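Local coordinates for protein fibrillarin-like rRNA/tRNA 2'-O-methyltransferase (Aeropyrum pernix, PDB 4DF3) that probably uses S-adenosyl-L-methionine to methylate ribose 2'-hydroxyls of rRNA and tRNA, at sites selected by a guide RNA, at residues Gly15-Glu20 with Ala29-Val34; Glu72-Glu77 with Gly175-Met180; Glu77-Leu82 with Gly147-Tyr152; Lys212-Leu217 with Ala225-Val230. The protein carries 2 engineered substitutions. All blocks are in the same frame, centred on the assembly; numbering follows the deposited sequence.

Overall arrangement
From the N terminus, contact 1 closes first: it is a short hairpin link, with eight residues between its segments, in the antiparallel N-terminal sheet. It finishes before contact 2 opens and touches it through Val16 and Leu73. Contact 2 closes the longest loop, bringing the segment before strand 80-84 to strand 176-183. Contact 3 is nested within contact 2, the two sharing Glu77 at its start, and pairs strands 80-84 and 148-153; the centres of contacts 2 and 3 are about 8 Å apart. Contact 4 follows as a C-terminal hairpin. In the mixed seven-stranded sheet, contact 3 lies in the parallel core and contact 4 at one end, joined to the strand of contact 2 by the backbone bond between Met180 and Ile227.

Contact 1. Residues Gly15-Glu20 with Ala29-Val34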
loop_
_atom_site.group_PDB
_atom_site.type_symbol
_atom_site.label_atom_id
_atom_site.label_comp_id
_atom_site.label_asym_id
_atom_site.label_seq_id
_atom_site.Cartn_x
_atom_site.Cartn_y
_atom_site.Cartn_z
ATOM N N GLY A 15 -1.929 -10.296 9.747
ATOM C CA GLY A 15 -0.682 -9.490 9.845
ATOM C C GLY A 15 -0.966 -8.037 10.318
ATOM O O GLY A 15 -0.057 -7.195 10.406
ATOM N N VAL A 16 -2.230 -7.727 10.514
ATOM C CA VAL A 16 -2.663 -6.434 11.017
ATOM C C VAL A 16 -3.276 -6.694 12.390
ATOM O O VAL A 16 -4.027 -7.670 12.549
ATOM C CB VAL A 16 -3.679 -5.725 10.091
ATOM C CG1 VAL A 16 -4.012 -4.286 10.688
ATOM C CG2 VAL A 16 -3.067 -5.611 8.595
ATOM N N TYR A 17 -3.014 -5.788 13.327
ATOM C CA TYR A 17 -3.304 -5.947 14.765
ATOM C C TYR A 17 -4.090 -4.778 15.266
ATOM O O TYR A 17 -3.821 -3.628 14.891
ATOM C CB TYR A 17 -1.978 -6.049 15.574
ATOM C CG TYR A 17 -1.198 -7.306 15.190
ATOM C CD1 TYR A 17 -1.351 -8.493 15.955
ATOM C CD2 TYR A 17 -0.350 -7.317 14.074
ATOM C CE1 TYR A 17 -0.698 -9.675 15.610
ATOM C CE2 TYR A 17 0.334 -8.513 13.714
ATOM C CZ TYR A 17 0.120 -9.675 14.509
ATOM O OH TYR A 17 0.756 -10.817 14.197
ATOM N N VAL A 18 -5.156 -5.096 15.979
ATOM C CA VAL A 18 -6.012 -4.111 16.559
ATOM C C VAL A 18 -5.444 -3.799 17.932
ATOM O O VAL A 18 -5.147 -4.752 18.769
ATOM C CB VAL A 18 -7.488 -4.606 16.649
ATOM C CG1 VAL A 18 -8.313 -3.640 17.517
ATOM C CG2 VAL A 18 -8.103 -4.720 15.203
ATOM N N VAL A 19 -5.202 -2.511 18.147
ATOM C CA VAL A 19 -4.483 -2.033 19.341
ATOM C C VAL A 19 -5.455 -1.142 20.129
ATOM O O VAL A 19 -5.973 -0.181 19.591
ATOM C CB VAL A 19 -3.171 -1.248 18.970
ATOM C CG1 VAL A 19 -2.490 -0.607 20.229
ATOM C CG2 VAL A 19 -2.194 -2.131 18.207
ATOM N N GLU A 20 -5.692 -1.431 21.419
ATOM C CA GLU A 20 -6.501 -0.527 22.195
ATOM C C GLU A 20 -5.603 0.302 23.101
ATOM O O GLU A 20 -4.810 -0.258 23.873
ATOM C CB GLU A 20 -7.503 -1.307 23.054
ATOM C CG GLU A 20 -8.260 -0.404 24.066
ATOM C CD GLU A 20 -9.514 -1.073 24.607
ATOM O OE1 GLU A 20 -9.856 -2.194 24.144
ATOM O OE2 GLU A 20 -10.141 -0.455 25.473
ATOM N N ALA A 29 -2.007 -1.804 13.580
ATOM C CA ALA A 29 -0.546 -1.794 13.674
ATOM C C ALA A 29 -0.070 -3.067 12.918
ATOM O O ALA A 29 -0.853 -3.973 12.685
ATOM C CB ALA A 29 -0.079 -1.851 15.110
ATOM N N THR A 30 1.188 -3.063 12.492
ATOM C CA THR A 30 1.769 -4.271 11.960
ATOM C C THR A 30 2.923 -4.738 12.930
ATOM O O THR A 30 3.403 -3.986 13.727
ATOM C CB THR A 30 2.311 -4.067 10.573
ATOM O OG1 THR A 30 3.153 -2.892 10.543
ATOM C CG2 THR A 30 1.189 -3.984 9.622
ATOM N N LYS A 31 3.315 -6.005 12.839
ATOM C CA LYS A 31 4.403 -6.492 13.666
ATOM C C LYS A 31 5.710 -6.096 13.015
ATOM O O LYS A 31 5.950 -6.392 11.825
ATOM C CB LYS A 31 4.335 -8.017 13.776
ATOM C CG LYS A 31 5.324 -8.576 14.802
ATOM C CD LYS A 31 5.152 -10.119 14.911
ATOM C CE LYS A 31 3.901 -10.400 15.774
ATOM N NZ LYS A 31 3.692 -11.884 16.031
ATOM N N ASN A 32 6.566 -5.473 13.819
ATOM C CA ASN A 32 7.776 -4.892 13.272
ATOM C C ASN A 32 8.729 -5.971 12.724
ATOM O O ASN A 32 9.242 -6.813 13.485
ATOM C CB ASN A 32 8.442 -3.983 14.323
ATOM C CG ASN A 32 9.459 -3.001 13.691
ATOM O OD1 ASN A 32 9.806 -3.143 12.511
ATOM N ND2 ASN A 32 9.897 -1.977 14.457
ATOM N N LEU A 33 8.980 -5.961 11.408
ATOM C CA LEU A 33 10.007 -6.904 10.857
ATOM C C LEU A 33 11.411 -6.582 11.360
ATOM O O LEU A 33 12.294 -7.457 11.298
ATOM C CB LEU A 33 10.065 -6.837 9.341
ATOM C CG LEU A 33 10.808 -7.938 8.593
ATOM C CD1 LEU A 33 10.192 -9.325 8.859
ATOM C CD2 LEU A 33 10.731 -7.603 7.080
ATOM N N VAL A 34 11.646 -5.322 11.742
ATOM C CA VAL A 34 12.986 -4.912 12.215
ATOM C C VAL A 34 12.856 -4.247 13.584
ATOM O O VAL A 34 12.853 -2.997 13.651
ATOM C CB VAL A 34 13.647 -3.931 11.275
ATOM C CG1 VAL A 34 15.142 -3.712 11.766
ATOM C CG2 VAL A 34 13.687 -4.503 9.899
HETATM O O HOH W 1 2.589 -7.524 10.497
#
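The Tyr17 ring meets segment 29-34 along its CD2 edge: Ala29 O lies in the ring plane, 3.7 Å from Tyr17 CD2, and Thr30 CA sits near that plane, 4.3 Å from the same carbon. At the phenol end Lys31 passes obliquely, with Lys31 CE 3.5 Å from Tyr17 OH. The lysine chain runs straight to CD and then bends (chi3 -78°), which turns CE to the phenol oxygen while NZ continues to a salt bridge with Glu50. Tyr52 of strand 50-54 meets the Tyr17 ring edge-to-face. The backbone carrying these groups is a β hairpin, strands 16-21 and 26-31 of the antiparallel N-terminal sheet, in which Tyr17 and Ala29 form a hydrogen-bonded pair. Tyr17 N donates to Ala29 O at 2.9 Å (146° at the hydrogen); the return bond, from Ala29 N to Tyr17 O, is weak because it is bent to 125°. Val16 CA adds a CA-H...O contact to Ala29 O at 3.5 Å, and Val19 CG2 packs on Ala29 CB at 3.8 Å. Where direct pairing ends, a water spans the strands, donating to Gly15 O (2.7 Å) and accepting from Lys31 N (2.9 Å). Thr30 OG1 hydrogen-bonds to Asp97 and His94 of helix 90-99.

Contact 2. Residues Glu72-Glu77 with Gly175-Met180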
loop_
_atom_site.group_PDB
_atom_site.type_symbol
_atom_site.label_atom_id
_atom_site.label_comp_id
_atom_site.label_asym_id
_atom_site.label_seq_id
_atom_site.Cartn_x
_atom_site.Cartn_y
_atom_site.Cartn_z
ATOM N N GLU A 72 -11.360 -6.631 1.908
ATOM C CA GLU A 72 -10.346 -7.652 2.368
ATOM C C GLU A 72 -9.014 -6.964 2.206
ATOM O O GLU A 72 -8.950 -5.925 1.490
ATOM C CB GLU A 72 -10.385 -8.941 1.531
ATOM C CG GLU A 72 -10.141 -8.821 0.068
ATOM C CD GLU A 72 -11.014 -9.718 -0.779
ATOM O OE1 GLU A 72 -11.896 -10.448 -0.264
ATOM O OE2 GLU A 72 -10.864 -9.633 -1.997
ATOM N N LEU A 73 -8.021 -7.488 2.927
ATOM C CA LEU A 73 -6.641 -7.083 2.723
ATOM C C LEU A 73 -5.961 -8.109 1.814
ATOM O O LEU A 73 -5.629 -9.166 2.257
ATOM C CB LEU A 73 -5.898 -7.026 4.046
ATOM C CG LEU A 73 -4.388 -6.733 4.001
ATOM C CD1 LEU A 73 -4.181 -5.444 3.228
ATOM C CD2 LEU A 73 -3.773 -6.675 5.384
ATOM N N PRO A 74 -5.688 -7.737 0.536
ATOM C CA PRO A 74 -5.127 -8.757 -0.337
ATOM C C PRO A 74 -3.641 -8.979 -0.170
ATOM O O PRO A 74 -3.146 -9.937 -0.756
ATOM C CB PRO A 74 -5.377 -8.200 -1.755
ATOM C CG PRO A 74 -5.627 -6.818 -1.658
ATOM C CD PRO A 74 -6.071 -6.499 -0.186
ATOM N N VAL A 75 -2.958 -8.098 0.581
ATOM C CA VAL A 75 -1.511 -8.215 0.802
ATOM C C VAL A 75 -1.324 -9.338 1.863
ATOM O O VAL A 75 -1.843 -9.233 2.991
ATOM C CB VAL A 75 -0.876 -6.882 1.381
ATOM C CG1 VAL A 75 0.644 -7.083 1.753
ATOM C CG2 VAL A 75 -1.006 -5.699 0.398
ATOM N N LYS A 76 -0.587 -10.388 1.478
ATOM C CA LYS A 76 -0.392 -11.610 2.287
ATOM C C LYS A 76 1.072 -11.963 2.533
ATOM O O LYS A 76 1.957 -11.663 1.718
ATOM C CB LYS A 76 -0.928 -12.851 1.565
ATOM C CG LYS A 76 -2.430 -12.827 1.211
ATOM C CD LYS A 76 -3.242 -13.265 2.423
ATOM C CE LYS A 76 -4.725 -12.989 2.211
ATOM N NZ LYS A 76 -5.422 -13.139 3.578
ATOM N N GLU A 77 1.284 -12.684 3.645
ATOM C CA GLU A 77 2.597 -13.250 3.916
ATOM C C GLU A 77 3.207 -13.905 2.673
ATOM O O GLU A 77 2.552 -14.703 1.972
ATOM C CB GLU A 77 2.489 -14.272 5.050
ATOM C CG GLU A 77 3.854 -14.864 5.404
ATOM C CD GLU A 77 3.704 -16.031 6.390
ATOM O OE1 GLU A 77 2.561 -16.517 6.585
ATOM O OE2 GLU A 77 4.740 -16.452 6.949
ATOM N N GLY A 175 -4.757 -13.469 -11.833
ATOM C CA GLY A 175 -5.529 -13.275 -10.603
ATOM C C GLY A 175 -4.854 -12.369 -9.577
ATOM O O GLY A 175 -5.391 -12.219 -8.482
ATOM N N GLY A 176 -3.685 -11.802 -9.912
ATOM C CA GLY A 176 -3.007 -10.868 -9.018
ATOM C C GLY A 176 -3.922 -9.684 -8.686
ATOM O O GLY A 176 -4.762 -9.328 -9.490
ATOM N N TYR A 177 -3.746 -9.094 -7.517
ATOM C CA TYR A 177 -4.554 -7.943 -7.141
ATOM C C TYR A 177 -3.925 -6.626 -7.576
ATOM O O TYR A 177 -2.711 -6.513 -7.723
ATOM C CB TYR A 177 -4.729 -7.934 -5.634
ATOM C CG TYR A 177 -3.479 -7.980 -4.762
ATOM C CD1 TYR A 177 -2.826 -6.797 -4.371
ATOM C CD2 TYR A 177 -2.907 -9.256 -4.339
ATOM C CE1 TYR A 177 -1.713 -6.813 -3.553
ATOM C CE2 TYR A 177 -1.762 -9.272 -3.511
ATOM C CZ TYR A 177 -1.157 -8.053 -3.146
ATOM O OH TYR A 177 -0.047 -8.055 -2.311
ATOM N N MET A 178 -4.762 -5.617 -7.757
ATOM C CA MET A 178 -4.282 -4.285 -8.142
ATOM C C MET A 178 -4.973 -3.313 -7.233
ATOM O O MET A 178 -6.232 -3.306 -7.133
ATOM C CB MET A 178 -4.726 -4.009 -9.621
ATOM C CG MET A 178 -4.095 -2.769 -10.316
ATOM S SD MET A 178 -4.655 -1.227 -9.587
ATOM C CE MET A 178 -6.360 -1.301 -9.967
ATOM N N LEU A 179 -4.183 -2.557 -6.466
ATOM C CA LEU A 179 -4.733 -1.506 -5.624
ATOM C C LEU A 179 -4.191 -0.210 -6.179
ATOM O O LEU A 179 -2.974 -0.040 -6.371
ATOM C CB LEU A 179 -4.242 -1.680 -4.187
ATOM C CG LEU A 179 -4.877 -2.870 -3.436
ATOM C CD1 LEU A 179 -3.955 -3.218 -2.207
ATOM C CD2 LEU A 179 -6.327 -2.508 -2.965
ATOM N N MET A 180 -5.108 0.703 -6.445
ATOM C CA MET A 180 -4.735 2.026 -7.077
ATOM C C MET A 180 -5.372 3.206 -6.274
ATOM O O MET A 180 -6.585 3.247 -6.066
ATOM C CB MET A 180 -5.116 2.134 -8.577
ATOM C CG MET A 180 -4.484 3.405 -9.195
ATOM S SD MET A 180 -4.933 3.499 -10.957
ATOM C CE MET A 180 -6.521 4.271 -10.991
#
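Tyr177 sets its CG between the backbone N and the carbonyl carbon (chi1 54°), and a chi2 of 89° then turns one face of the ring to Pro74. The tyrosine belongs to strand 176-183 of the mixed seven-stranded sheet, the Rossmann-like core of this methyltransferase; Pro74 belongs to the irregular segment leading to strand 80-84. Their meeting is a CH-pi contact: Pro74 CB stands 3.8 Å from the centroid of the Tyr177 ring, 20° off its normal and displaced toward the rim. Within the ring, CG is the nearest atom, 3.6 Å from Pro74 CB. The proline's carbonyl follows the ring outward, placing Pro74 O 3.2 Å from Tyr177 CE2. Leu179, two residues further along the strand, adds an aliphatic contact, its CD1 4.0 Å from Pro74 CG. Tyr228 of strand 224-229 also packs against Pro74, Tyr177 and Leu179, so the proline is wedged among side chains of two neighbouring strands. Val75 crosses the far end of the Tyr177 ring obliquely. The phenol oxygen there hydrogen-bonds to Asp79 OD2, an acceptor that also takes Lys76 N. Beside that bond, Tyr177 OH lies 3.4 Å from Val75 CA and 3.7 Å from Val75 CG2.

Contact 3. Residues Glu77-Leu82 with Gly147-Tyr152; sequences EGDRIL and GVDGLY
Asp149 and Arg80 supply the one direct side-chain hydrogen bond of the contact: Arg80 N donates to Asp149 OD2 at 2.9 Å, almost perfectly straight (178°), on the lone pair facing away from the other carboxylate oxygen. With CG beside its own backbone N (chi1 -64°), Asp149 directs its carboxylate to the Arg80 amide. The backbone bonds begin irregularly, since Arg80 O accepts from Asp149 N at 2.7 Å and only weakly from Gly150 N. Regular parallel pairing follows, with Leu82 N bonded to Gly150 O (2.9 Å) and Tyr152 N to Leu82 O (2.9 Å). These are strands 80-84 and 148-153, neighbours at the centre of the Rossmann-like methyltransferase sheet. Among charges, Asp79 OD1 and Asp149 OD2 stand 4.0 Å apart with their carboxylate planes 25° from parallel. This proximity would be expected to disfavour both groups being charged, which the Arg80 amide at Asp149 OD2, and Tyr177 OH and Lys76 N at Asp79 OD2, probably offset. The Arg80 guanidinium leads away to a salt bridge with Glu146. Among apolar contacts, Leu82 and Leu151 share a face toward helix 160-171, and Leu82 CB also touches Val148 CG2 at 4.0 Å. On the other face, Ile81 CG2 lies 4.5 Å from Tyr152 CB, and the Tyr152 side chain comes within about 4 Å of the bound S-adenosylmethionine.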
loop_
_atom_site.group_PDB
_atom_site.type_symbol
_atom_site.label_atom_id
_atom_site.label_comp_id
_atom_site.label_asym_id
_atom_site.label_seq_id
_atom_site.Cartn_x
_atom_site.Cartn_y
_atom_site.Cartn_z
ATOM N N GLU A 77 1.284 -12.684 3.645
ATOM C CA GLU A 77 2.597 -13.250 3.916
ATOM C C GLU A 77 3.207 -13.905 2.673
ATOM O O GLU A 77 2.552 -14.703 1.972
ATOM C CB GLU A 77 2.489 -14.272 5.050
ATOM C CG GLU A 77 3.854 -14.864 5.404
ATOM C CD GLU A 77 3.704 -16.031 6.390
ATOM O OE1 GLU A 77 2.561 -16.517 6.585
ATOM O OE2 GLU A 77 4.740 -16.452 6.949
ATOM N N GLY A 78 4.442 -13.519 2.383
ATOM C CA GLY A 78 5.186 -14.040 1.197
ATOM C C GLY A 78 4.955 -13.452 -0.188
ATOM O O GLY A 78 5.574 -13.894 -1.177
ATOM N N ASP A 79 4.022 -12.510 -0.289
ATOM C CA ASP A 79 3.708 -11.901 -1.555
ATOM C C ASP A 79 4.951 -11.176 -2.140
ATOM O O ASP A 79 5.734 -10.585 -1.415
ATOM C CB ASP A 79 2.630 -10.820 -1.399
ATOM C CG ASP A 79 1.223 -11.368 -1.428
ATOM O OD1 ASP A 79 1.059 -12.575 -1.608
ATOM O OD2 ASP A 79 0.268 -10.549 -1.250
ATOM N N ARG A 80 5.009 -11.189 -3.457
ATOM C CA ARG A 80 5.874 -10.325 -4.218
ATOM C C ARG A 80 4.944 -9.231 -4.775
ATOM O O ARG A 80 3.883 -9.561 -5.384
ATOM C CB ARG A 80 6.417 -11.134 -5.394
ATOM C CG ARG A 80 7.180 -12.407 -4.983
ATOM C CD ARG A 80 8.332 -12.124 -4.121
ATOM N NE ARG A 80 8.847 -13.321 -3.432
ATOM C CZ ARG A 80 9.940 -14.011 -3.793
ATOM N NH1 ARG A 80 10.674 -13.647 -4.859
ATOM N NH2 ARG A 80 10.306 -15.075 -3.075
ATOM N N ILE A 81 5.324 -7.962 -4.572
ATOM C CA ILE A 81 4.457 -6.813 -4.852
ATOM C C ILE A 81 5.213 -5.804 -5.700
ATOM O O ILE A 81 6.368 -5.426 -5.383
ATOM C CB ILE A 81 4.036 -6.115 -3.518
ATOM C CG1 ILE A 81 3.126 -7.042 -2.684
ATOM C CG2 ILE A 81 3.250 -4.833 -3.786
ATOM C CD1 ILE A 81 2.955 -6.536 -1.272
ATOM N N LEU A 82 4.578 -5.350 -6.778
ATOM C CA LEU A 82 5.163 -4.269 -7.527
ATOM C C LEU A 82 4.481 -2.989 -7.010
ATOM O O LEU A 82 3.270 -2.815 -7.128
ATOM C CB LEU A 82 4.884 -4.419 -9.025
ATOM C CG LEU A 82 5.266 -3.214 -9.926
ATOM C CD1 LEU A 82 6.758 -2.895 -9.731
ATOM C CD2 LEU A 82 4.986 -3.620 -11.424
ATOM N N GLY A 147 7.521 -11.855 -11.808
ATOM C CA GLY A 147 6.074 -11.971 -11.639
ATOM C C GLY A 147 5.667 -11.525 -10.232
ATOM O O GLY A 147 6.271 -11.925 -9.205
ATOM N N VAL A 148 4.612 -10.731 -10.151
ATOM C CA VAL A 148 4.172 -10.301 -8.837
ATOM C C VAL A 148 2.771 -10.765 -8.501
ATOM O O VAL A 148 1.941 -10.898 -9.385
ATOM C CB VAL A 148 4.251 -8.767 -8.724
ATOM C CG1 VAL A 148 5.776 -8.351 -8.749
ATOM C CG2 VAL A 148 3.467 -8.075 -9.841
ATOM N N ASP A 149 2.533 -10.948 -7.216
ATOM C CA ASP A 149 1.216 -11.330 -6.722
ATOM C C ASP A 149 0.257 -10.160 -6.706
ATOM O O ASP A 149 -0.980 -10.357 -6.770
ATOM C CB ASP A 149 1.348 -11.874 -5.346
ATOM C CG ASP A 149 2.185 -13.155 -5.335
ATOM O OD1 ASP A 149 1.674 -14.141 -5.836
ATOM O OD2 ASP A 149 3.327 -13.130 -4.890
ATOM N N GLY A 150 0.808 -8.946 -6.594
ATOM C CA GLY A 150 -0.040 -7.743 -6.488
ATOM C C GLY A 150 0.709 -6.516 -7.042
ATOM O O GLY A 150 1.967 -6.506 -7.140
ATOM N N LEU A 151 -0.066 -5.527 -7.382
ATOM C CA LEU A 151 0.447 -4.256 -7.952
ATOM C C LEU A 151 -0.270 -3.169 -7.171
ATOM O O LEU A 151 -1.463 -3.126 -7.101
ATOM C CB LEU A 151 0.141 -4.183 -9.445
ATOM C CG LEU A 151 0.731 -2.984 -10.189
ATOM C CD1 LEU A 151 0.464 -3.231 -11.682
ATOM C CD2 LEU A 151 0.183 -1.636 -9.768
ATOM N N TYR A 152 0.523 -2.294 -6.525
ATOM C CA TYR A 152 -0.016 -1.225 -5.761
ATOM C C TYR A 152 0.500 0.073 -6.415
ATOM O O TYR A 152 1.712 0.211 -6.667
ATOM C CB TYR A 152 0.558 -1.317 -4.334
ATOM C CG TYR A 152 -0.038 -0.244 -3.409
ATOM C CD1 TYR A 152 -1.183 -0.502 -2.650
ATOM C CD2 TYR A 152 0.578 1.041 -3.304
ATOM C CE1 TYR A 152 -1.707 0.512 -1.797
ATOM C CE2 TYR A 152 0.040 2.072 -2.439
ATOM C CZ TYR A 152 -1.126 1.753 -1.720
ATOM O OH TYR A 152 -1.630 2.692 -0.854
HETATM O O HOH W 2 4.057 -15.133 -3.674
#

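Contact 4. Residues Lys212-Leu217 with Ala225-Val230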
loop_
_atom_site.group_PDB
_atom_site.type_symbol
_atom_site.label_atom_id
_atom_site.label_comp_id
_atom_site.label_asym_id
_atom_site.label_seq_id
_atom_site.Cartn_x
_atom_site.Cartn_y
_atom_site.Cartn_z
ATOM N N LYS A 212 -13.290 -4.803 -7.958
ATOM C CA LYS A 212 -13.882 -5.551 -6.884
ATOM C C LYS A 212 -14.414 -4.668 -5.775
ATOM O O LYS A 212 -15.405 -5.016 -5.090
ATOM C CB LYS A 212 -12.864 -6.527 -6.323
ATOM C CG LYS A 212 -13.506 -7.645 -5.501
ATOM C CD LYS A 212 -12.588 -8.832 -5.202
ATOM C CE LYS A 212 -13.441 -9.902 -4.524
ATOM N NZ LYS A 212 -12.576 -10.853 -3.837
ATOM N N ASP A 213 -13.745 -3.541 -5.542
ATOM C CA ASP A 213 -14.180 -2.633 -4.455
ATOM C C ASP A 213 -13.594 -1.239 -4.716
ATOM O O ASP A 213 -12.568 -1.108 -5.420
ATOM C CB ASP A 213 -13.762 -3.138 -3.058
ATOM C CG ASP A 213 -14.619 -2.569 -1.922
ATOM O OD1 ASP A 213 -15.650 -1.934 -2.158
ATOM O OD2 ASP A 213 -14.232 -2.682 -0.761
ATOM N N VAL A 214 -14.283 -0.213 -4.200
ATOM C CA VAL A 214 -13.757 1.151 -4.214
ATOM C C VAL A 214 -14.196 1.774 -2.915
ATOM O O VAL A 214 -15.396 1.719 -2.573
ATOM C CB VAL A 214 -14.276 2.050 -5.379
ATOM C CG1 VAL A 214 -13.501 3.551 -5.379
ATOM C CG2 VAL A 214 -14.029 1.402 -6.707
ATOM N N VAL A 215 -13.258 2.356 -2.171
ATOM C CA VAL A 215 -13.643 3.087 -0.983
ATOM C C VAL A 215 -13.022 4.482 -1.008
ATOM O O VAL A 215 -11.844 4.642 -1.303
ATOM C CB VAL A 215 -13.340 2.386 0.419
ATOM C CG1 VAL A 215 -14.230 1.101 0.610
ATOM C CG2 VAL A 215 -11.796 2.136 0.655
ATOM N N HIS A 216 -13.832 5.492 -0.672
ATOM C CA HIS A 216 -13.256 6.795 -0.483
ATOM C C HIS A 216 -12.496 6.883 0.865
ATOM O O HIS A 216 -12.888 6.216 1.834
ATOM C CB HIS A 216 -14.352 7.891 -0.609
ATOM C CG HIS A 216 -13.763 9.254 -0.820
ATOM N ND1 HIS A 216 -13.358 10.051 0.235
ATOM C CD2 HIS A 216 -13.452 9.943 -1.942
ATOM C CE1 HIS A 216 -12.779 11.132 -0.219
ATOM N NE2 HIS A 216 -12.879 11.129 -1.540
ATOM N N LEU A 217 -11.434 7.694 0.937
ATOM C CA LEU A 217 -10.559 7.694 2.082
ATOM C C LEU A 217 -10.810 8.801 3.093
ATOM O O LEU A 217 -10.100 8.896 4.058
ATOM C CB LEU A 217 -9.079 7.716 1.634
ATOM C CG LEU A 217 -8.735 6.561 0.707
ATOM C CD1 LEU A 217 -7.198 6.629 0.240
ATOM C CD2 LEU A 217 -9.150 5.106 1.296
ATOM N N ALA A 225 -9.592 7.989 -3.358
ATOM C CA ALA A 225 -10.261 6.741 -3.062
ATOM C C ALA A 225 -9.225 5.666 -3.335
ATOM O O ALA A 225 -8.252 5.891 -4.068
ATOM C CB ALA A 225 -11.475 6.580 -4.051
ATOM N N MET A 226 -9.461 4.484 -2.830
ATOM C CA MET A 226 -8.689 3.286 -3.193
ATOM C C MET A 226 -9.490 2.332 -4.065
ATOM O O MET A 226 -10.585 1.884 -3.649
ATOM C CB MET A 226 -8.240 2.635 -1.880
ATOM C CG MET A 226 -7.317 1.319 -2.099
ATOM S SD MET A 226 -5.727 1.874 -2.791
ATOM C CE MET A 226 -4.987 2.514 -1.251
ATOM N N ILE A 227 -8.973 2.067 -5.274
ATOM C CA ILE A 227 -9.662 1.156 -6.192
ATOM C C ILE A 227 -8.989 -0.206 -6.007
ATOM O O ILE A 227 -7.763 -0.272 -5.966
ATOM C CB ILE A 227 -9.450 1.591 -7.643
ATOM C CG1 ILE A 227 -10.215 2.892 -7.900
ATOM C CG2 ILE A 227 -9.993 0.470 -8.621
ATOM C CD1 ILE A 227 -9.754 3.569 -9.168
ATOM N N TYR A 228 -9.800 -1.266 -5.893
ATOM C CA TYR A 228 -9.281 -2.621 -5.736
ATOM C C TYR A 228 -9.821 -3.487 -6.887
ATOM O O TYR A 228 -11.050 -3.568 -7.095
ATOM C CB TYR A 228 -9.726 -3.167 -4.343
ATOM C CG TYR A 228 -9.508 -4.600 -4.119
ATOM C CD1 TYR A 228 -8.382 -5.255 -4.622
ATOM C CD2 TYR A 228 -10.402 -5.330 -3.311
ATOM C CE1 TYR A 228 -8.135 -6.591 -4.372
ATOM C CE2 TYR A 228 -10.184 -6.689 -3.052
ATOM C CZ TYR A 228 -9.054 -7.333 -3.599
ATOM O OH TYR A 228 -8.812 -8.682 -3.327
ATOM N N ALA A 229 -8.924 -4.071 -7.679
ATOM C CA ALA A 229 -9.353 -4.838 -8.853
ATOM C C ALA A 229 -8.533 -6.152 -8.939
ATOM O O ALA A 229 -7.457 -6.280 -8.308
ATOM C CB ALA A 229 -9.252 -4.048 -10.077
ATOM N N VAL A 230 -9.083 -7.155 -9.625
ATOM C CA VAL A 230 -8.409 -8.490 -9.798
ATOM C C VAL A 230 -8.646 -8.934 -11.270
ATOM O O VAL A 230 -9.515 -8.288 -11.935
ATOM C CB VAL A 230 -8.946 -9.584 -8.837
ATOM C CG1 VAL A 230 -8.785 -9.195 -7.387
ATOM C CG2 VAL A 230 -10.442 -9.861 -9.138
#
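Tyr228 O is gripped by two successive amides of the facing strand: Lys212 N donates to it at 2.7 Å, in the carbonyl plane, and Asp213 N at 3.1 Å, tilted 20° from that plane. Two residues opposite one make a classic β bulge. Beyond it the antiparallel hairpin runs regularly, with Tyr228 N bonded to Asp213 O (2.8 Å) and Met226 N to Val215 O (2.8 Å), the latter matched by Val215 N to Met226 O. Strand axes at 173° fit this ladder. Strand 224-229 is the one reversed strand of the sheet, inserted between strands 176-183 and 211-216, as in the 3-2-1-4-5-7-6 order of class I methyltransferases. Around the bulge, Lys212 lies alongside Tyr228, both pointing the same way: Lys212 CB is over one ring face, offset toward the rim, and the chain, extended beyond CG, brings CD to 3.9 Å from Tyr228 CE2. Asp213 CB approaches the ring edge, 4.0 Å from Tyr228 CD2. On the other face of the hairpin, Val214 CG1 touches Ala225 CB at 3.9 Å and also packs on Ile227. Leu217 CD2 closes the far end against Met226 CB (4.1 Å), where both side chains meet Ala65 of helix 61-67. The parallel course of Lys212 and Tyr228 delivers NZ and OH to the same acceptor, Glu72 OE2, through a salt bridge and a hydrogen bond; together they would be expected to stabilise that carboxylate in its charged form.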